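Local coordinates for mRNA-binding protein PUF3 (Saccharomyces cerevisiae, PDB 3K49) that binds 3'-UTRs of mRNAs, mainly ones encoding mitochondrial proteins, through the Pumilio RNA-binding domain described here, and promotes decay of COX17 mRNA, at residues S302-I305 with L306-D310; A313-V316 with I317-L320; A252-V255 with V256-S259; L331-I334 with A335-Y339; V268-S271 with I272-S276. One frame throughout, in Å; residues are numbered along the deposited sequence.

Contact 1 (S302-I305 with L306-D310). With nucleotides of chain B.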
# COMPACT_ATOMS: atom_id res chain seq x y z
N SER A 302 -33.37 12.33 11.12
CA SER A 302 -33.27 10.92 10.74
C SER A 302 -31.90 10.64 10.12
O SER A 302 -31.37 11.47 9.37
CB SER A 302 -34.37 10.56 9.75
OG SER A 302 -34.18 11.24 8.52
N PRO A 303 -31.33 9.46 10.42
CA PRO A 303 -30.03 9.03 9.90
C PRO A 303 -29.81 9.42 8.44
O PRO A 303 -28.86 10.15 8.14
CB PRO A 303 -30.08 7.52 10.06
CG PRO A 303 -30.91 7.33 11.29
CD PRO A 303 -31.94 8.43 11.27
N MET A 304 -30.69 8.94 7.55
CA MET A 304 -30.59 9.21 6.12
C MET A 304 -30.30 10.68 5.81
O MET A 304 -29.36 10.99 5.09
CB MET A 304 -31.89 8.82 5.42
CG MET A 304 -32.12 7.33 5.35
SD MET A 304 -31.22 6.60 3.98
CE MET A 304 -31.88 7.57 2.62
N ILE A 305 -31.13 11.56 6.37
CA ILE A 305 -31.04 12.98 6.04
C ILE A 305 -29.79 13.64 6.61
O ILE A 305 -29.18 14.49 5.96
CB ILE A 305 -32.26 13.75 6.57
CG1 ILE A 305 -33.56 13.16 6.02
CG2 ILE A 305 -32.15 15.23 6.22
CD1 ILE A 305 -33.65 13.19 4.52
N LEU A 306 -29.42 13.24 7.82
CA LEU A 306 -28.17 13.72 8.42
C LEU A 306 -27.01 13.29 7.53
O LEU A 306 -26.00 13.99 7.43
CB LEU A 306 -27.97 13.13 9.81
CG LEU A 306 -28.83 13.64 10.96
CD1 LEU A 306 -28.57 12.79 12.19
CD2 LEU A 306 -28.55 15.11 11.24
N MET A 307 -27.16 12.14 6.89
CA MET A 307 -26.12 11.58 6.04
C MET A 307 -26.07 12.25 4.66
O MET A 307 -24.99 12.66 4.22
CB MET A 307 -26.28 10.06 5.93
CG MET A 307 -25.80 9.34 7.19
SD MET A 307 -26.07 7.56 7.16
CE MET A 307 -25.13 7.09 5.71
N ILE A 308 -27.22 12.37 4.00
CA ILE A 308 -27.29 13.03 2.70
C ILE A 308 -26.67 14.42 2.71
O ILE A 308 -26.09 14.86 1.71
CB ILE A 308 -28.74 13.16 2.21
CG1 ILE A 308 -29.40 11.79 2.13
CG2 ILE A 308 -28.78 13.85 0.86
CD1 ILE A 308 -30.87 11.85 1.75
N LYS A 309 -26.78 15.11 3.84
CA LYS A 309 -26.32 16.50 3.93
C LYS A 309 -24.85 16.63 4.33
O LYS A 309 -24.30 17.74 4.33
CB LYS A 309 -27.17 17.27 4.95
CG LYS A 309 -28.62 17.46 4.53
CD LYS A 309 -29.40 18.23 5.58
CE LYS A 309 -30.85 18.42 5.16
NZ LYS A 309 -31.62 19.18 6.17
N ASP A 310 -24.22 15.52 4.68
CA ASP A 310 -22.84 15.55 5.16
C ASP A 310 -21.82 15.30 4.05
O ASP A 310 -22.06 14.49 3.15
CB ASP A 310 -22.63 14.56 6.30
CG ASP A 310 -21.19 14.47 6.73
OD1 ASP A 310 -20.60 15.51 7.09
OD2 ASP A 310 -20.63 13.35 6.72
O5' C B 1 -16.85 23.05 0.27
C5' C B 1 -17.83 23.20 -0.76
C4' C B 1 -17.52 22.22 -1.86
O4' C B 1 -17.89 20.88 -1.45
C3' C B 1 -18.33 22.39 -3.14
O3' C B 1 -17.65 21.86 -4.29
C2' C B 1 -19.62 21.64 -2.86
O2' C B 1 -20.33 21.30 -4.04
C1' C B 1 -19.07 20.42 -2.11
N1 C B 1 -19.98 19.85 -1.10
C2 C B 1 -20.91 18.88 -1.40
O2 C B 1 -20.99 18.44 -2.55
N3 C B 1 -21.68 18.45 -0.36
C4 C B 1 -21.54 18.93 0.88
N4 C B 1 -22.34 18.43 1.82
C5 C B 1 -20.58 19.92 1.18
C6 C B 1 -19.85 20.32 0.16

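Contact 2 (A313-V316 with I317-L320). With nucleotides of chain B.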
# COMPACT_ATOMS: atom_id res chain seq x y z
N ALA A 313 -20.69 11.53 4.47
CA ALA A 313 -21.79 10.57 4.54
C ALA A 313 -22.52 10.38 3.21
O ALA A 313 -23.03 9.30 2.93
CB ALA A 313 -22.76 10.94 5.64
N ASN A 314 -22.56 11.43 2.39
CA ASN A 314 -23.22 11.31 1.08
C ASN A 314 -22.65 10.18 0.20
O ASN A 314 -23.39 9.58 -0.58
CB ASN A 314 -23.23 12.65 0.33
CG ASN A 314 -21.90 12.95 -0.32
OD1 ASN A 314 -21.50 12.29 -1.27
ND2 ASN A 314 -21.20 13.97 0.18
N TYR A 315 -21.35 9.90 0.33
CA TYR A 315 -20.71 8.81 -0.42
C TYR A 315 -21.20 7.46 0.08
O TYR A 315 -21.42 6.54 -0.72
CB TYR A 315 -19.18 8.87 -0.29
CG TYR A 315 -18.55 10.10 -0.90
CD1 TYR A 315 -18.00 11.09 -0.08
CD2 TYR A 315 -18.47 10.27 -2.27
CE1 TYR A 315 -17.42 12.22 -0.62
CE2 TYR A 315 -17.88 11.39 -2.82
CZ TYR A 315 -17.36 12.36 -1.99
OH TYR A 315 -16.77 13.49 -2.53
N VAL A 316 -21.35 7.33 1.39
CA VAL A 316 -21.87 6.11 1.98
C VAL A 316 -23.31 5.87 1.53
O VAL A 316 -23.75 4.72 1.42
CB VAL A 316 -21.80 6.13 3.52
CG1 VAL A 316 -22.32 4.84 4.09
CG2 VAL A 316 -20.37 6.37 3.97
N ILE A 317 -24.04 6.95 1.27
CA ILE A 317 -25.41 6.85 0.78
C ILE A 317 -25.41 6.37 -0.67
O ILE A 317 -26.11 5.41 -1.01
CB ILE A 317 -26.15 8.20 0.86
CG1 ILE A 317 -26.28 8.66 2.32
CG2 ILE A 317 -27.53 8.09 0.23
CD1 ILE A 317 -27.25 7.85 3.14
N GLN A 318 -24.63 7.05 -1.51
CA GLN A 318 -24.43 6.61 -2.88
C GLN A 318 -24.07 5.13 -2.92
O GLN A 318 -24.68 4.35 -3.66
CB GLN A 318 -23.32 7.42 -3.55
CG GLN A 318 -23.46 8.93 -3.41
CD GLN A 318 -22.42 9.69 -4.20
OE1 GLN A 318 -21.99 9.24 -5.26
NE2 GLN A 318 -22.01 10.85 -3.69
N LYS A 319 -23.09 4.75 -2.11
CA LYS A 319 -22.65 3.37 -2.01
C LYS A 319 -23.82 2.44 -1.69
O LYS A 319 -23.97 1.38 -2.30
CB LYS A 319 -21.57 3.24 -0.94
CG LYS A 319 -20.69 2.00 -1.08
CD LYS A 319 -19.70 2.15 -2.23
CE LYS A 319 -18.63 1.07 -2.21
NZ LYS A 319 -17.30 1.59 -1.75
N LEU A 320 -24.65 2.84 -0.73
CA LEU A 320 -25.80 2.02 -0.33
C LEU A 320 -26.75 1.79 -1.49
O LEU A 320 -27.27 0.69 -1.69
CB LEU A 320 -26.54 2.65 0.84
CG LEU A 320 -26.04 2.27 2.23
CD1 LEU A 320 -26.91 2.93 3.30
CD2 LEU A 320 -26.01 0.76 2.40
P U B 3 -16.25 17.33 -7.90
OP1 U B 3 -14.91 17.74 -8.38
OP2 U B 3 -16.84 16.04 -8.36
O5' U B 3 -16.23 17.34 -6.30
C5' U B 3 -15.92 18.52 -5.56
C4' U B 3 -16.09 18.29 -4.07
O4' U B 3 -17.49 18.08 -3.75
C3' U B 3 -15.39 17.05 -3.52
O3' U B 3 -14.03 17.36 -3.21
C2' U B 3 -16.21 16.75 -2.27
O2' U B 3 -15.84 17.55 -1.16
C1' U B 3 -17.62 17.09 -2.74
N1 U B 3 -18.38 15.95 -3.30
C2 U B 3 -19.16 15.21 -2.45
O2 U B 3 -19.25 15.43 -1.26
N3 U B 3 -19.85 14.18 -3.04
C4 U B 3 -19.84 13.83 -4.38
O4 U B 3 -20.55 12.91 -4.77
C5 U B 3 -18.99 14.64 -5.20
C6 U B 3 -18.31 15.65 -4.65
P G B 4 -12.90 16.23 -3.37
OP1 G B 4 -11.57 16.89 -3.32
OP2 G B 4 -13.27 15.38 -4.53
O5' G B 4 -13.05 15.36 -2.04
C5' G B 4 -13.09 15.97 -0.77
C4' G B 4 -12.90 14.93 0.31
O4' G B 4 -14.01 14.00 0.26
C3' G B 4 -11.69 14.04 0.10
O3' G B 4 -10.50 14.68 0.54
C2' G B 4 -12.06 12.79 0.90
O2' G B 4 -11.79 12.89 2.28
C1' G B 4 -13.57 12.72 0.66
N9 G B 4 -13.95 11.76 -0.37
C8 G B 4 -13.80 11.86 -1.73
N7 G B 4 -14.25 10.81 -2.37
C5 G B 4 -14.72 9.97 -1.36
C6 G B 4 -15.31 8.69 -1.43
O6 G B 4 -15.56 8.01 -2.44
N1 G B 4 -15.61 8.21 -0.17
C2 G B 4 -15.40 8.88 1.01
N2 G B 4 -15.76 8.26 2.13
N3 G B 4 -14.85 10.06 1.08
C4 G B 4 -14.54 10.55 -0.13

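Contact 3 (A252-V255 with V256-S259)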
# COMPACT_ATOMS: atom_id res chain seq x y z
N ALA A 252 -21.84 -1.02 12.79
CA ALA A 252 -23.28 -1.00 12.99
C ALA A 252 -23.65 -0.05 14.14
O ALA A 252 -24.50 0.83 13.99
CB ALA A 252 -23.79 -2.40 13.26
N ASN A 253 -22.99 -0.20 15.29
CA ASN A 253 -23.29 0.62 16.46
C ASN A 253 -23.03 2.12 16.27
O ASN A 253 -23.45 2.94 17.10
CB ASN A 253 -22.50 0.12 17.67
CG ASN A 253 -22.83 -1.32 18.03
OD1 ASN A 253 -23.96 -1.77 17.84
ND2 ASN A 253 -21.84 -2.03 18.57
N ASN A 254 -22.35 2.49 15.19
CA ASN A 254 -21.94 3.88 15.01
C ASN A 254 -22.15 4.40 13.60
O ASN A 254 -21.51 5.38 13.19
CB ASN A 254 -20.46 4.04 15.36
CG ASN A 254 -20.19 3.75 16.81
OD1 ASN A 254 -20.33 4.64 17.66
ND2 ASN A 254 -19.81 2.51 17.12
N VAL A 255 -23.05 3.76 12.87
CA VAL A 255 -23.14 3.98 11.44
C VAL A 255 -23.10 5.44 11.05
O VAL A 255 -22.37 5.84 10.15
CB VAL A 255 -24.42 3.41 10.86
CG1 VAL A 255 -24.48 3.74 9.38
CG2 VAL A 255 -24.47 1.91 11.08
N VAL A 256 -23.90 6.24 11.73
CA VAL A 256 -24.03 7.64 11.35
C VAL A 256 -22.78 8.47 11.64
O VAL A 256 -22.34 9.24 10.79
CB VAL A 256 -25.29 8.28 11.95
CG1 VAL A 256 -25.28 9.80 11.73
CG2 VAL A 256 -26.52 7.64 11.34
N GLU A 257 -22.20 8.32 12.84
CA GLU A 257 -21.05 9.14 13.22
C GLU A 257 -19.83 8.82 12.37
O GLU A 257 -19.10 9.72 11.94
CB GLU A 257 -20.69 8.97 14.70
CG GLU A 257 -19.69 10.03 15.19
CD GLU A 257 -18.60 9.47 16.11
OE1 GLU A 257 -18.95 8.77 17.09
OE2 GLU A 257 -17.40 9.74 15.85
N TYR A 258 -19.59 7.54 12.12
CA TYR A 258 -18.50 7.13 11.23
C TYR A 258 -18.69 7.68 9.82
O TYR A 258 -17.76 8.21 9.22
CB TYR A 258 -18.37 5.61 11.19
CG TYR A 258 -17.85 5.02 12.48
CD1 TYR A 258 -17.93 3.66 12.71
CD2 TYR A 258 -17.28 5.81 13.47
CE1 TYR A 258 -17.45 3.10 13.87
CE2 TYR A 258 -16.79 5.25 14.65
CZ TYR A 258 -16.89 3.89 14.84
OH TYR A 258 -16.44 3.28 15.99
N SER A 259 -19.91 7.57 9.30
CA SER A 259 -20.21 8.07 7.97
C SER A 259 -19.87 9.55 7.82
O SER A 259 -19.62 10.02 6.71
CB SER A 259 -21.68 7.84 7.62
OG SER A 259 -21.99 6.45 7.59

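Contact 4 (L331-I334 with A335-Y339)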
# COMPACT_ATOMS: atom_id res chain seq x y z
N LEU A 331 -36.65 1.54 -0.40
CA LEU A 331 -36.89 2.62 0.56
C LEU A 331 -35.83 3.72 0.48
O LEU A 331 -36.12 4.89 0.71
CB LEU A 331 -36.95 2.06 1.98
CG LEU A 331 -37.63 0.70 2.12
CD1 LEU A 331 -37.67 0.26 3.58
CD2 LEU A 331 -39.03 0.71 1.51
N ILE A 332 -34.60 3.34 0.15
CA ILE A 332 -33.50 4.28 0.10
C ILE A 332 -33.67 5.28 -1.04
O ILE A 332 -33.44 6.48 -0.88
CB ILE A 332 -32.14 3.55 -0.02
CG1 ILE A 332 -31.85 2.77 1.26
CG2 ILE A 332 -31.01 4.53 -0.34
CD1 ILE A 332 -30.60 1.93 1.22
N VAL A 333 -34.08 4.77 -2.19
CA VAL A 333 -34.22 5.60 -3.38
C VAL A 333 -35.27 6.68 -3.17
O VAL A 333 -35.02 7.87 -3.37
CB VAL A 333 -34.61 4.77 -4.61
CG1 VAL A 333 -34.86 5.68 -5.81
CG2 VAL A 333 -33.53 3.75 -4.93
N ILE A 334 -36.45 6.24 -2.77
CA ILE A 334 -37.58 7.14 -2.58
C ILE A 334 -37.25 8.25 -1.58
O ILE A 334 -37.64 9.40 -1.78
CB ILE A 334 -38.82 6.39 -2.08
CG1 ILE A 334 -39.31 5.41 -3.14
CG2 ILE A 334 -39.92 7.38 -1.71
CD1 ILE A 334 -40.38 4.46 -2.64
N ALA A 335 -36.54 7.89 -0.51
CA ALA A 335 -36.12 8.88 0.49
C ALA A 335 -35.25 9.95 -0.14
O ALA A 335 -35.42 11.15 0.12
CB ALA A 335 -35.39 8.20 1.62
N ILE A 336 -34.31 9.52 -0.99
CA ILE A 336 -33.39 10.43 -1.65
C ILE A 336 -34.16 11.35 -2.59
O ILE A 336 -33.96 12.56 -2.59
CB ILE A 336 -32.31 9.67 -2.44
CG1 ILE A 336 -31.58 8.69 -1.52
CG2 ILE A 336 -31.32 10.65 -3.06
CD1 ILE A 336 -30.56 7.84 -2.22
N ARG A 337 -35.03 10.75 -3.40
CA ARG A 337 -35.86 11.52 -4.32
C ARG A 337 -36.64 12.59 -3.57
O ARG A 337 -36.72 13.74 -4.00
CB ARG A 337 -36.82 10.59 -5.07
CG ARG A 337 -36.20 9.83 -6.22
CD ARG A 337 -37.09 8.67 -6.65
NE ARG A 337 -36.67 8.06 -7.92
CZ ARG A 337 -37.06 6.86 -8.34
NH1 ARG A 337 -37.89 6.14 -7.60
NH2 ARG A 337 -36.63 6.39 -9.50
N ALA A 338 -37.19 12.21 -2.43
CA ALA A 338 -37.93 13.14 -1.59
C ALA A 338 -37.08 14.32 -1.14
O ALA A 338 -37.54 15.46 -1.16
CB ALA A 338 -38.50 12.41 -0.38
N TYR A 339 -35.84 14.05 -0.74
CA TYR A 339 -34.97 15.11 -0.22
C TYR A 339 -34.68 16.19 -1.25
O TYR A 339 -34.49 17.36 -0.91
CB TYR A 339 -33.65 14.53 0.30
CG TYR A 339 -32.64 15.60 0.65
CD1 TYR A 339 -32.71 16.27 1.87
CD2 TYR A 339 -31.63 15.95 -0.24
CE1 TYR A 339 -31.79 17.25 2.19
CE2 TYR A 339 -30.71 16.94 0.08
CZ TYR A 339 -30.80 17.58 1.29
OH TYR A 339 -29.89 18.57 1.61

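Contact 5 (V268-S271 with I272-S276). With nucleotides of chain B.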
# COMPACT_ATOMS: atom_id res chain seq x y z
N VAL A 268 -16.96 2.45 6.47
CA VAL A 268 -18.37 2.10 6.31
C VAL A 268 -18.62 1.63 4.89
O VAL A 268 -19.41 0.71 4.66
CB VAL A 268 -19.32 3.27 6.67
CG1 VAL A 268 -20.76 2.81 6.58
CG2 VAL A 268 -19.02 3.82 8.06
N GLU A 269 -17.96 2.25 3.92
CA GLU A 269 -18.15 1.84 2.53
C GLU A 269 -17.68 0.42 2.28
O GLU A 269 -18.36 -0.36 1.62
CB GLU A 269 -17.43 2.78 1.58
CG GLU A 269 -17.95 4.21 1.55
CD GLU A 269 -17.30 5.03 0.43
OE1 GLU A 269 -16.79 6.13 0.72
OE2 GLU A 269 -17.29 4.55 -0.73
N LYS A 270 -16.52 0.08 2.83
CA LYS A 270 -15.98 -1.27 2.65
C LYS A 270 -16.85 -2.26 3.39
O LYS A 270 -17.03 -3.39 2.93
CB LYS A 270 -14.54 -1.35 3.16
CG LYS A 270 -13.58 -0.51 2.36
CD LYS A 270 -13.45 -1.04 0.93
CE LYS A 270 -12.98 0.05 -0.03
NZ LYS A 270 -13.89 1.25 0.01
N SER A 271 -17.37 -1.84 4.54
CA SER A 271 -18.24 -2.69 5.35
C SER A 271 -19.39 -3.18 4.51
O SER A 271 -19.62 -4.38 4.41
CB SER A 271 -18.79 -1.92 6.55
OG SER A 271 -17.77 -1.59 7.47
N ILE A 272 -20.11 -2.25 3.90
CA ILE A 272 -21.29 -2.60 3.11
C ILE A 272 -20.92 -3.19 1.74
O ILE A 272 -21.70 -3.91 1.13
CB ILE A 272 -22.27 -1.41 2.96
CG1 ILE A 272 -21.65 -0.28 2.15
CG2 ILE A 272 -22.68 -0.86 4.33
CD1 ILE A 272 -22.48 0.98 2.21
N LEU A 273 -19.70 -2.91 1.28
CA LEU A 273 -19.23 -3.45 0.02
C LEU A 273 -18.77 -4.89 0.16
O LEU A 273 -19.10 -5.73 -0.69
CB LEU A 273 -18.09 -2.59 -0.54
CG LEU A 273 -17.42 -3.13 -1.80
CD1 LEU A 273 -18.46 -3.42 -2.86
CD2 LEU A 273 -16.39 -2.15 -2.32
N TYR A 274 -18.02 -5.20 1.21
CA TYR A 274 -17.45 -6.53 1.37
C TYR A 274 -18.06 -7.40 2.47
O TYR A 274 -17.69 -8.56 2.62
CB TYR A 274 -15.93 -6.45 1.53
CG TYR A 274 -15.25 -5.91 0.29
CD1 TYR A 274 -15.35 -6.59 -0.92
CD2 TYR A 274 -14.54 -4.72 0.32
CE1 TYR A 274 -14.74 -6.11 -2.06
CE2 TYR A 274 -13.93 -4.23 -0.82
CZ TYR A 274 -14.03 -4.92 -2.01
OH TYR A 274 -13.42 -4.43 -3.14
N GLY A 275 -18.99 -6.86 3.23
CA GLY A 275 -19.66 -7.65 4.24
C GLY A 275 -20.62 -8.67 3.64
O GLY A 275 -21.16 -8.45 2.55
N SER A 276 -20.83 -9.77 4.35
CA SER A 276 -21.79 -10.81 3.93
C SER A 276 -23.22 -10.26 3.87
O SER A 276 -23.49 -9.13 4.28
CB SER A 276 -21.73 -12.01 4.88
OG SER A 276 -22.20 -11.67 6.17
P G B 4 -12.90 16.23 -3.37
OP1 G B 4 -11.57 16.89 -3.32
OP2 G B 4 -13.27 15.38 -4.53
O5' G B 4 -13.05 15.36 -2.04
C5' G B 4 -13.09 15.97 -0.77
C4' G B 4 -12.90 14.93 0.31
O4' G B 4 -14.01 14.00 0.26
C3' G B 4 -11.69 14.04 0.10
O3' G B 4 -10.50 14.68 0.54
C2' G B 4 -12.06 12.79 0.90
O2' G B 4 -11.79 12.89 2.28
C1' G B 4 -13.57 12.72 0.66
N9 G B 4 -13.95 11.76 -0.37
C8 G B 4 -13.80 11.86 -1.73
N7 G B 4 -14.25 10.81 -2.37
C5 G B 4 -14.72 9.97 -1.36
C6 G B 4 -15.31 8.69 -1.43
O6 G B 4 -15.56 8.01 -2.44
N1 G B 4 -15.61 8.21 -0.17
C2 G B 4 -15.40 8.88 1.01
N2 G B 4 -15.76 8.26 2.13
N3 G B 4 -14.85 10.06 1.08
C4 G B 4 -14.54 10.55 -0.13

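Contact 1 (S302-I305 with L306-D310)
Ser-302 O accepts Leu-306 N at 3.1 Å, opening a run of i to i+4 backbone bonds in which Met-307 N reaches Pro-303 O, Ile-308 N reaches Met-304 O and Lys-309 N reaches Ile-305 O. Ser-302 occupies the N-cap, its hydroxyl held by Glu-299 O, and Pro-303 suits the first turn because its missing N-H costs no helical bond there. The side-chain contact centres on Ile-305, whose two branches part company. With CG1 beside the backbone N (chi1 -57°), Ile-305 CG2 lies anti to that N and meets Lys-309 CE at 3.6 Å. The CG1 branch carries Ile-305 CD1 to within 4.1 Å of Ile-308 CD1. Lys-309 is extended beyond CG, so its CD and CE run past Ile-305 CG2; a long chain with an apolar stem and a charged end suits this exposed site. Lys-309 O lies 3.3 Å from N4 of cytosine C1 of chain B. Flexible Met-304 and Met-307 fill the buried side. Met-304 packs on Ala-335 and Ile-308 on Tyr-339, both of helix 326-345, while Met-307 inserts between helix 313-323 and Ser-259 of helix 255-259.

Contact 2 (A313-V316 with I317-L320)
Asn-314 and Gln-318 reach the same base by different torsions: the asparagine places CG between its backbone N and carbonyl carbon (chi1 79°), whereas the longer glutamine is extended beyond CG. One helical turn apart, the two amides lie side by side, their planes 20° apart, on the RNA-binding helix of Pumilio repeat 8. This is the Asn/Gln pair by which Pumilio repeats read uracil. Gln-318 NE2 donates to Asn-314 OD1 at 2.9 Å, a link between the two readers. Asn-314 OD1 also accepts the imino N3 of U3 of chain B at 3.1 Å in a nearly straight bond (173°), while Asn-314 ND2 donates to O2 of U3 at 2.8 Å. Gln-318 NE2 completes the set with O4 of U3 at 2.7 Å. Amides suit the task because uracil presents an acceptor, a donor and an acceptor in a row. The donor N3 fixes which end of the asparagine amide is oxygen, and Asn-314 ND2 is further held by Asp-310 O. Tyr-315, between the readers in sequence, supplies a flat ring on which a base can stack. The guanine of G4 of chain B covers one face, with C5 of G4 3.4 Å above the plane, over the ring centre of Tyr-315. Over the opposite face of that ring lies Asn-314 OD1, 3.6 Å above the Tyr-315 plane.

Contact 3 (A252-V255 with V256-S259)
The short helix 255-259 of Pumilio repeat 7 begins at Asn-254, the N-cap residue, whose side chain lies against Tyr-258 one turn on. Asn-254 CB sits over the centre of the Tyr-258 ring, 3.5 Å from its centroid and 14° off the normal, a CH-pi contact. The two side chains cross at a slant, with the amide plane 29° from the ring plane. The Asn-254 amide makes no capping bond; instead ND2 turns back to Thr-250 O. The backbone joins the same two residues, Tyr-258 N to Asn-254 O at 3.1 Å. Val-255 O is gripped twice, by Ser-259 N at 3.1 Å and by Ser-259 OG at 2.7 Å, the two donors arriving from opposite faces of the carbonyl plane. The hydroxyl reaches it because OG stands beside the serine's own backbone N (chi1 -63°), and serine therefore suits a buried place: it is small and its polar atom is satisfied within its own helix. Tyr-258 spreads over Ile-217, Ala-264 and Val-268, and Val-256 meets Pro-303. Packing of one repeat's helix on its neighbours, here 213-218 before and 303-308 after, is the hallmark of the helical-repeat superhelix of Pumilio domains.

Contact 4 (L331-I334 with A335-Y339)
Val-333 O takes the backbone N of Arg-337 at 2.9 Å, matched in length by Ala-338 N to Ile-334 O in the next pair along helix 326-345. The side chains of Val-333 and Arg-337 run alongside one another in the same direction. Arginine stays extended from CG to NE, which brings one face of its flat guanidinium over the valine. Val-333 CG1, anti to the backbone N (chi1 175°), sits 3.4 Å from the plane of the Arg-337 guanidinium, offset toward its rim, with NH1 of Arg-337 3.5 Å from Val-333 CG1. Arginine fits an exposed site of this kind, since its faces are apolar enough to cover a methyl while its N-H groups lie in the plane. On the buried flank Ile-332 and Ile-336 also run side by side, pointing the same way, and Ile-332 CG2 touches Ile-336 CD1 at 3.8 Å. Branched aliphatic chains suit this flank, where the helix meets two others. Ile-332 packs on Leu-320 of helix 313-323, and Ile-336 lies against Ile-317 and Val-321 of that same helix and against Leu-360 and Val-364 of helix 355-364.

Contact 5 (V268-S271 with I272-S276)
Tyr-274 leans along Lys-270, one turn earlier on helix 264-274. Tyr-274 CB lies 3.5 Å from Lys-270 O, the carbonyl that also accepts Tyr-274 N at 2.7 Å; Tyr-274 CG passes 4.1 Å from the same oxygen. Farther out, CD2 and then CE2 of Tyr-274 come up to Lys-270 CD, the latter at 3.7 Å. The lysine methylene therefore sits at the ring's edge, near its plane, while Leu-273 CG covers one face. A bend at chi2 (-65°) places CD there, and an amphipathic lysine suits the role by lending its stem to the tyrosine. Gly-275 is the first residue past the helix and has no CB to crowd Ser-271 O, which accepts Gly-275 N at 2.8 Å. Buried Ser-271 gives its hydroxyl to Val-267 O. Glu-269 projects from the RNA-facing side of the helix. Glu-269 OE1 accepts both N1 of G4 of chain B, at 2.6 Å, and N2 of G4, at 2.8 Å, while OE2 forms a salt bridge with Lys-319. A carboxylate suits guanine because that base edge offers two adjacent donors; the lysine would favour the charged form and steady it, consistent with glutamate's role in guanine recognition by Pumilio repeats.

Overall arrangement
The five contacts lie in or just beyond the last two curated Pumilio repeats. Contacts 3 and 5 belong to repeat 7 and contacts 1 and 2 to repeat 8, with contact 4 running past its end. Contacts 2 and 5 are the more buried and lie on the RNA-reading helices, where polar side chains project to bases; behind those polar groups the two helices pack through Val-316 on Val-268. Contacts 1 and 3 sit on the short helices beside them, are only partly buried and touch each other. Contact 4 is the farthest from the chain's centre, about 37 Å, and is largely aliphatic. Contact 1 touches contacts 2, 3 and 4, whereas contacts 3 and 5 do not reach contact 4.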